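Local coordinates for protein 5-cytosine DNA methyltransferase (Entamoeba histolytica, PDB 3QV2) that probably transfers methyl groups from S-adenosylmethionine to carbon 5 of cytosine in DNA or tRNA, at residues Leu216-Gly219 and Met220-Asp223; Glu264-Leu267 and Asn268-Leu271; Thr275-Glu278 and Ile279-Ile282. All coordinates share one frame; numbering follows the deposited sequence.

Contact 1. Residues Leu216-Gly219 and Met220-Asp223; sequences LKKG and MLFD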
loop_
_atom_site.group_PDB
_atom_site.type_symbol
_atom_site.label_atom_id
_atom_site.label_comp_id
_atom_site.label_asym_id
_atom_site.label_seq_id
_atom_site.Cartn_x
_atom_site.Cartn_y
_atom_site.Cartn_z
ATOM N N LEU A 216 -31.015 0.543 -6.456
ATOM C CA LEU A 216 -32.200 1.367 -6.251
ATOM C C LEU A 216 -32.174 2.097 -4.912
ATOM O O LEU A 216 -32.910 3.063 -4.712
ATOM C CB LEU A 216 -33.468 0.519 -6.361
ATOM C CG LEU A 216 -33.743 -0.105 -7.731
ATOM C CD1 LEU A 216 -35.015 -0.940 -7.700
ATOM C CD2 LEU A 216 -33.835 0.975 -8.798
ATOM N N LYS A 217 -31.325 1.640 -3.998
ATOM C CA LYS A 217 -31.270 2.236 -2.666
ATOM C C LYS A 217 -30.059 3.140 -2.437
ATOM O O LYS A 217 -30.160 4.142 -1.729
ATOM C CB LYS A 217 -31.347 1.157 -1.581
ATOM C CG LYS A 217 -32.719 0.518 -1.449
ATOM C CD LYS A 217 -32.848 -0.255 -0.147
ATOM C CE LYS A 217 -34.273 -0.745 0.068
ATOM N NZ LYS A 217 -34.432 -1.430 1.381
ATOM N N LYS A 218 -28.921 2.794 -3.032
ATOM C CA LYS A 218 -27.705 3.584 -2.844
ATOM C C LYS A 218 -26.921 3.794 -4.136
ATOM O O LYS A 218 -25.776 4.245 -4.105
ATOM C CB LYS A 218 -26.798 2.940 -1.791
ATOM C CG LYS A 218 -27.460 2.754 -0.436
ATOM C CD LYS A 218 -26.433 2.690 0.682
ATOM C CE LYS A 218 -27.103 2.624 2.043
ATOM N NZ LYS A 218 -26.139 2.894 3.144
ATOM N N GLY A 219 -27.539 3.473 -5.267
ATOM C CA GLY A 219 -26.875 3.588 -6.553
ATOM C C GLY A 219 -26.279 4.959 -6.813
ATOM O O GLY A 219 -25.236 5.078 -7.457
ATOM N N MET A 220 -26.940 5.995 -6.309
ATOM C CA MET A 220 -26.509 7.371 -6.537
ATOM C C MET A 220 -25.283 7.748 -5.706
ATOM O O MET A 220 -24.670 8.791 -5.930
ATOM C CB MET A 220 -27.658 8.343 -6.253
ATOM C CG MET A 220 -28.838 8.196 -7.201
ATOM S SD MET A 220 -28.427 8.675 -8.890
ATOM C CE MET A 220 -28.123 10.427 -8.678
ATOM N N LEU A 221 -24.928 6.899 -4.749
ATOM C CA LEU A 221 -23.789 7.171 -3.878
ATOM C C LEU A 221 -22.489 6.624 -4.457
ATOM O O LEU A 221 -21.400 7.049 -4.072
ATOM C CB LEU A 221 -24.028 6.593 -2.482
ATOM C CG LEU A 221 -25.269 7.115 -1.755
ATOM C CD1 LEU A 221 -25.422 6.451 -0.396
ATOM C CD2 LEU A 221 -25.209 8.629 -1.613
ATOM N N PHE A 222 -22.607 5.679 -5.383
ATOM C CA PHE A 222 -21.439 5.087 -6.023
ATOM C C PHE A 222 -20.678 6.101 -6.868
ATOM O O PHE A 222 -21.277 6.963 -7.509
ATOM C CB PHE A 222 -21.851 3.916 -6.918
ATOM C CG PHE A 222 -22.107 2.636 -6.173
ATOM C CD1 PHE A 222 -21.059 1.924 -5.614
ATOM C CD2 PHE A 222 -23.391 2.132 -6.056
ATOM C CE1 PHE A 222 -21.288 0.741 -4.935
ATOM C CE2 PHE A 222 -23.628 0.950 -5.380
ATOM C CZ PHE A 222 -22.574 0.255 -4.819
ATOM N N ASP A 223 -19.354 5.993 -6.864
ATOM C CA ASP A 223 -18.541 6.686 -7.852
ATOM C C ASP A 223 -18.368 5.735 -9.027
ATOM O O ASP A 223 -17.730 4.690 -8.900
ATOM C CB ASP A 223 -17.181 7.074 -7.272
ATOM C CG ASP A 223 -16.310 7.804 -8.276
ATOM O OD1 ASP A 223 -16.338 9.052 -8.293
ATOM O OD2 ASP A 223 -15.605 7.128 -9.054
HETATM O O HOH W 1 -29.202 6.259 -4.227
HETATM O O HOH W 2 -23.732 7.016 -8.679
#
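Lys218 and Leu221 show how the chain can take one more turn as it leaves a helix: they are the end residues of a type I beta turn with Gly219 and Met220 at its corners. The two side chains cross at a slant on the outer surface, CD1 of Leu221 lying 4.0 Å from CB of Lys218 and equally near its CD, so one methyl rests against the lysine before the extended aliphatic chain runs off. CG of Leu221 stands beside its own backbone N (chi1 -59°), which puts CD1 within reach of the lysine. O of Lys218 accepts N-H of Leu221 at 2.9 Å, with an N-H...O angle of 157° and the donor about 50° out of the carbonyl plane. The backbone of the turn also brings CB of Leu221 to 3.3 Å from this oxygen, which CG of Leu221 and CD2 of Phe222 touch as well. The Phe222 ring presents an edge to O of Gly219, which lies near the ring plane 3.7 Å from CD2 of Phe222, while N-H of Phe222 closes a second, weaker turn by a long bond to this oxygen. A water gives Gly219 O a firmer partner, donating to it and to O of Phe222, both at 2.7 Å. Met220 bends outward, and a second water accepts from its N and donates weakly to O of Lys217. The turns carry the chain from helix 212-218 to strand 224-226: Leu221 touches Glu244 and Phe222 touches Val243, both in loops, and Asp223 pairs by its backbone with Ile249 of strand 249-251.

Contact 2. Residues Glu264-Leu267 and Asn268-Leu271; sequences EDLL and NKNL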
loop_
_atom_site.group_PDB
_atom_site.type_symbol
_atom_site.label_atom_id
_atom_site.label_comp_id
_atom_site.label_asym_id
_atom_site.label_seq_id
_atom_site.Cartn_x
_atom_site.Cartn_y
_atom_site.Cartn_z
ATOM N N GLU A 264 -32.781 4.566 -10.420
ATOM C CA GLU A 264 -33.356 3.571 -11.321
ATOM C C GLU A 264 -32.753 3.647 -12.719
ATOM O O GLU A 264 -32.823 2.690 -13.487
ATOM C CB GLU A 264 -34.878 3.720 -11.398
ATOM C CG GLU A 264 -35.356 5.012 -12.038
ATOM C CD GLU A 264 -36.838 4.982 -12.356
ATOM O OE1 GLU A 264 -37.350 5.968 -12.926
ATOM O OE2 GLU A 264 -37.491 3.965 -12.040
ATOM N N ASP A 265 -32.160 4.792 -13.040
ATOM C CA ASP A 265 -31.528 4.986 -14.341
ATOM C C ASP A 265 -30.245 4.172 -14.468
ATOM O O ASP A 265 -29.716 4.001 -15.567
ATOM C CB ASP A 265 -31.237 6.468 -14.580
ATOM C CG ASP A 265 -32.501 7.287 -14.746
ATOM O OD1 ASP A 265 -33.534 6.710 -15.149
ATOM O OD2 ASP A 265 -32.461 8.506 -14.479
ATOM N N LEU A 266 -29.752 3.670 -13.341
ATOM C CA LEU A 266 -28.524 2.882 -13.325
ATOM C C LEU A 266 -28.812 1.393 -13.522
ATOM O O LEU A 266 -27.905 0.608 -13.792
ATOM C CB LEU A 266 -27.772 3.096 -12.008
ATOM C CG LEU A 266 -27.296 4.516 -11.685
ATOM C CD1 LEU A 266 -26.746 4.595 -10.268
ATOM C CD2 LEU A 266 -26.255 4.979 -12.688
ATOM N N LEU A 267 -30.082 1.018 -13.390
ATOM C CA LEU A 267 -30.494 -0.383 -13.457
ATOM C C LEU A 267 -29.952 -1.151 -14.667
ATOM O O LEU A 267 -29.579 -2.318 -14.548
ATOM C CB LEU A 267 -32.022 -0.500 -13.398
ATOM C CG LEU A 267 -32.651 -0.378 -12.009
ATOM C CD1 LEU A 267 -34.172 -0.392 -12.095
ATOM C CD2 LEU A 267 -32.148 -1.490 -11.097
ATOM N N ASN A 268 -29.914 -0.499 -15.825
ATOM C CA ASN A 268 -29.484 -1.158 -17.058
ATOM C C ASN A 268 -28.185 -0.603 -17.634
ATOM O O ASN A 268 -28.142 -0.154 -18.779
ATOM C CB ASN A 268 -30.586 -1.097 -18.119
ATOM C CG ASN A 268 -31.748 -2.021 -17.809
ATOM O OD1 ASN A 268 -32.740 -1.610 -17.206
ATOM N ND2 ASN A 268 -31.632 -3.278 -18.224
ATOM N N LYS A 269 -27.127 -0.635 -16.832
ATOM C CA LYS A 269 -25.811 -0.214 -17.290
ATOM C C LYS A 269 -24.781 -1.266 -16.898
ATOM O O LYS A 269 -23.574 -1.019 -16.929
ATOM C CB LYS A 269 -25.450 1.156 -16.712
ATOM C CG LYS A 269 -26.533 2.208 -16.920
ATOM C CD LYS A 269 -26.114 3.580 -16.412
ATOM C CE LYS A 269 -25.154 4.266 -17.372
ATOM N NZ LYS A 269 -25.033 5.725 -17.093
ATOM N N ASN A 270 -25.279 -2.442 -16.524
ATOM C CA ASN A 270 -24.435 -3.586 -16.192
ATOM C C ASN A 270 -23.319 -3.268 -15.199
ATOM O O ASN A 270 -22.200 -3.760 -15.335
ATOM C CB ASN A 270 -23.850 -4.201 -17.464
ATOM C CG ASN A 270 -24.917 -4.766 -18.381
ATOM O OD1 ASN A 270 -25.615 -4.022 -19.072
ATOM N ND2 ASN A 270 -25.048 -6.087 -18.395
ATOM N N LEU A 271 -23.631 -2.453 -14.197
ATOM C CA LEU A 271 -22.649 -2.057 -13.195
ATOM C C LEU A 271 -22.141 -3.259 -12.406
ATOM O O LEU A 271 -22.904 -4.172 -12.093
ATOM C CB LEU A 271 -23.246 -1.020 -12.241
ATOM C CG LEU A 271 -23.783 0.257 -12.888
ATOM C CD1 LEU A 271 -24.351 1.197 -11.836
ATOM C CD2 LEU A 271 -22.696 0.944 -13.702
HETATM O O HOH W 3 -26.828 -2.263 -13.348
#
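With CG beside the backbone N in both residues (chi1 -61° in Leu266), the side chains of Leu266 and Lys269 meet at a slant, CD2 of Leu266 lying 4.0 Å from CD of Lys269. CG of Lys269 passes close to O of Leu266, and CD of Lys269 comes to 3.7 Å from O of Asp265, before a bend at chi3 (77°) sets CE and NZ on a new course. Leu271 points its side chain back at the preceding turn and sets CD1 3.9 Å from CB of Leu266, an apolar touch between the two ends of the bend. Residues 264-267 form a turn with helical backbone angles but without the regular bonds of a helix, and it passes into the loop that leads to Leu271. Here the backbone contributes one weak bond, N of Lys269 reaching O of Leu266 at 3.4 Å with an angle of 125° at the hydrogen. One water bridges the turn, donating to O of Leu267 at 3.0 Å and accepting weakly from N of Leu271. Leu266 packs on Ile215 of helix 212-218 and, together with Leu271, on Ile224 of strand 224-226; Leu271 and Lys269 also touch Cys251 of strand 249-251, so the bend lies across the helix and both strands of the small parallel sheet.

Contact 3. Residues Thr275-Glu278 and Ile279-Ile282; sequences TPNE and IKKI. With SO4 (sulfate ion), chain E.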
loop_
_atom_site.group_PDB
_atom_site.type_symbol
_atom_site.label_atom_id
_atom_site.label_comp_id
_atom_site.label_asym_id
_atom_site.label_seq_id
_atom_site.Cartn_x
_atom_site.Cartn_y
_atom_site.Cartn_z
ATOM N N THR A 275 -13.054 -6.741 -9.713
ATOM C CA THR A 275 -12.670 -7.998 -9.080
ATOM C C THR A 275 -11.381 -7.820 -8.288
ATOM O O THR A 275 -10.638 -6.866 -8.517
ATOM C CB THR A 275 -12.461 -9.110 -10.120
ATOM O OG1 THR A 275 -11.248 -8.865 -10.844
ATOM C CG2 THR A 275 -13.632 -9.165 -11.086
ATOM N N PRO A 276 -11.111 -8.738 -7.348
ATOM C CA PRO A 276 -9.857 -8.682 -6.590
ATOM C C PRO A 276 -8.651 -8.636 -7.524
ATOM O O PRO A 276 -7.707 -7.879 -7.292
ATOM C CB PRO A 276 -9.867 -9.998 -5.810
ATOM C CG PRO A 276 -11.310 -10.334 -5.660
ATOM C CD PRO A 276 -11.977 -9.848 -6.915
ATOM N N ASN A 277 -8.697 -9.445 -8.578
ATOM C CA ASN A 277 -7.604 -9.531 -9.536
ATOM C C ASN A 277 -7.378 -8.211 -10.266
ATOM O O ASN A 277 -6.247 -7.863 -10.606
ATOM C CB ASN A 277 -7.866 -10.660 -10.536
ATOM C CG ASN A 277 -6.648 -10.992 -11.375
ATOM O OD1 ASN A 277 -6.588 -10.667 -12.561
ATOM N ND2 ASN A 277 -5.666 -11.642 -10.759
ATOM N N GLU A 278 -8.460 -7.475 -10.498
ATOM C CA GLU A 278 -8.378 -6.182 -11.170
ATOM C C GLU A 278 -7.720 -5.125 -10.286
ATOM O O GLU A 278 -6.897 -4.338 -10.756
ATOM C CB GLU A 278 -9.764 -5.722 -11.627
ATOM C CG GLU A 278 -10.331 -6.545 -12.775
ATOM C CD GLU A 278 -11.737 -6.126 -13.163
ATOM O OE1 GLU A 278 -12.496 -5.688 -12.274
ATOM O OE2 GLU A 278 -12.080 -6.234 -14.357
ATOM N N ILE A 279 -8.085 -5.110 -9.009
ATOM C CA ILE A 279 -7.459 -4.207 -8.053
ATOM C C ILE A 279 -5.976 -4.535 -7.941
ATOM O O ILE A 279 -5.130 -3.642 -7.899
ATOM C CB ILE A 279 -8.097 -4.328 -6.660
ATOM C CG1 ILE A 279 -9.602 -4.059 -6.734
ATOM C CG2 ILE A 279 -7.421 -3.380 -5.679
ATOM C CD1 ILE A 279 -10.305 -4.162 -5.395
ATOM N N LYS A 280 -5.676 -5.829 -7.899
ATOM C CA LYS A 280 -4.302 -6.308 -7.813
ATOM C C LYS A 280 -3.455 -5.755 -8.956
ATOM O O LYS A 280 -2.310 -5.357 -8.754
ATOM C CB LYS A 280 -4.279 -7.840 -7.816
ATOM C CG LYS A 280 -2.908 -8.456 -7.594
ATOM C CD LYS A 280 -2.167 -8.659 -8.905
ATOM C CE LYS A 280 -2.945 -9.569 -9.838
ATOM N NZ LYS A 280 -2.139 -9.942 -11.031
ATOM N N LYS A 281 -4.028 -5.727 -10.156
ATOM C CA LYS A 281 -3.337 -5.183 -11.319
ATOM C C LYS A 281 -3.207 -3.664 -11.243
ATOM O O LYS A 281 -2.183 -3.099 -11.629
ATOM C CB LYS A 281 -4.043 -5.600 -12.614
ATOM C CG LYS A 281 -3.789 -7.047 -13.015
ATOM C CD LYS A 281 -4.515 -7.414 -14.298
ATOM C CE LYS A 281 -6.015 -7.508 -14.078
ATOM N NZ LYS A 281 -6.728 -7.952 -15.308
ATOM N N ILE A 282 -4.244 -3.005 -10.740
ATOM C CA ILE A 282 -4.224 -1.552 -10.606
ATOM C C ILE A 282 -3.170 -1.103 -9.594
ATOM O O ILE A 282 -2.550 -0.051 -9.757
ATOM C CB ILE A 282 -5.603 -0.999 -10.197
ATOM C CG1 ILE A 282 -6.634 -1.272 -11.299
ATOM C CG2 ILE A 282 -5.515 0.488 -9.914
ATOM C CD1 ILE A 282 -8.019 -0.737 -10.986
HETATM S S SO4 E . -4.900 -11.351 -16.517
HETATM O O1 SO4 E . -6.142 -11.450 -15.760
HETATM O O2 SO4 E . -4.698 -9.948 -16.908
HETATM O O3 SO4 E . -3.793 -11.829 -15.684
HETATM O O4 SO4 E . -4.923 -12.192 -17.713
#
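A capping box opens helix 276-282, with Thr275 at the N-cap and Glu278 three residues on. OG1 of Thr275 accepts N-H of Glu278 at 3.1 Å, and in return OE1 of Glu278 accepts N-H of Thr275 at 2.8 Å, met on the anti side and about 35° out of the carboxylate plane. The glutamate can fold back because its CG stands beside its own backbone N (chi1 -70°), from where the extended chain runs toward the start of the helix. The first turns then close regularly, Ile279 N giving to Thr275 O at 3.1 Å and Lys280 N to Pro276 O at 2.9 Å. Further along the helix, Ile282 folds over the carbonyl it bonds to, its CG1 lying 3.1 Å from O of Glu278. Lys281 lays its methylenes along O of Asn277, with CG 3.5 Å from that oxygen, and a bend at chi3 (-71°) turns its ammonium to a sulfate, probably from the crystallisation liquor, whose O2 accepts from NZ of Lys281 at 3.3 Å. Lys280 takes another course and ends on the carbonyl oxygen of Ser286. Pro276 and Ile279 pack on Tyr302, so this face lies against helix 298-306. Asp201 gathers much of the polar chemistry, forming a salt bridge with Lys281 and bonding OG1 of Thr275 through its carboxylate, while its N-H donates to OE2 of Glu278. Since Arg272 also bridges OE1 of Glu278, the carboxylate is gripped at both oxygens; these positive and N-H partners would be expected to stabilise its ionised form and restrict its rotation.

From the N terminus, the chain first leaves helix 212-218 through the turn of contact 1 and enters strand 224-226. After strand 249-251 it returns to make contact 2, which bends back over that same helix. A few residues on, contact 3 starts helix 276-282, so the three follow in series and neither nest nor cross. Contacts 1 and 2 meet directly: Gly219 and Leu216 of the first lie against Leu266 and Leu267 of the second, joining the helix end to the later loop. Contact 3, about 22 Å from contact 1 between centres, lies nearer the middle of the protein and packs against helix 298-306.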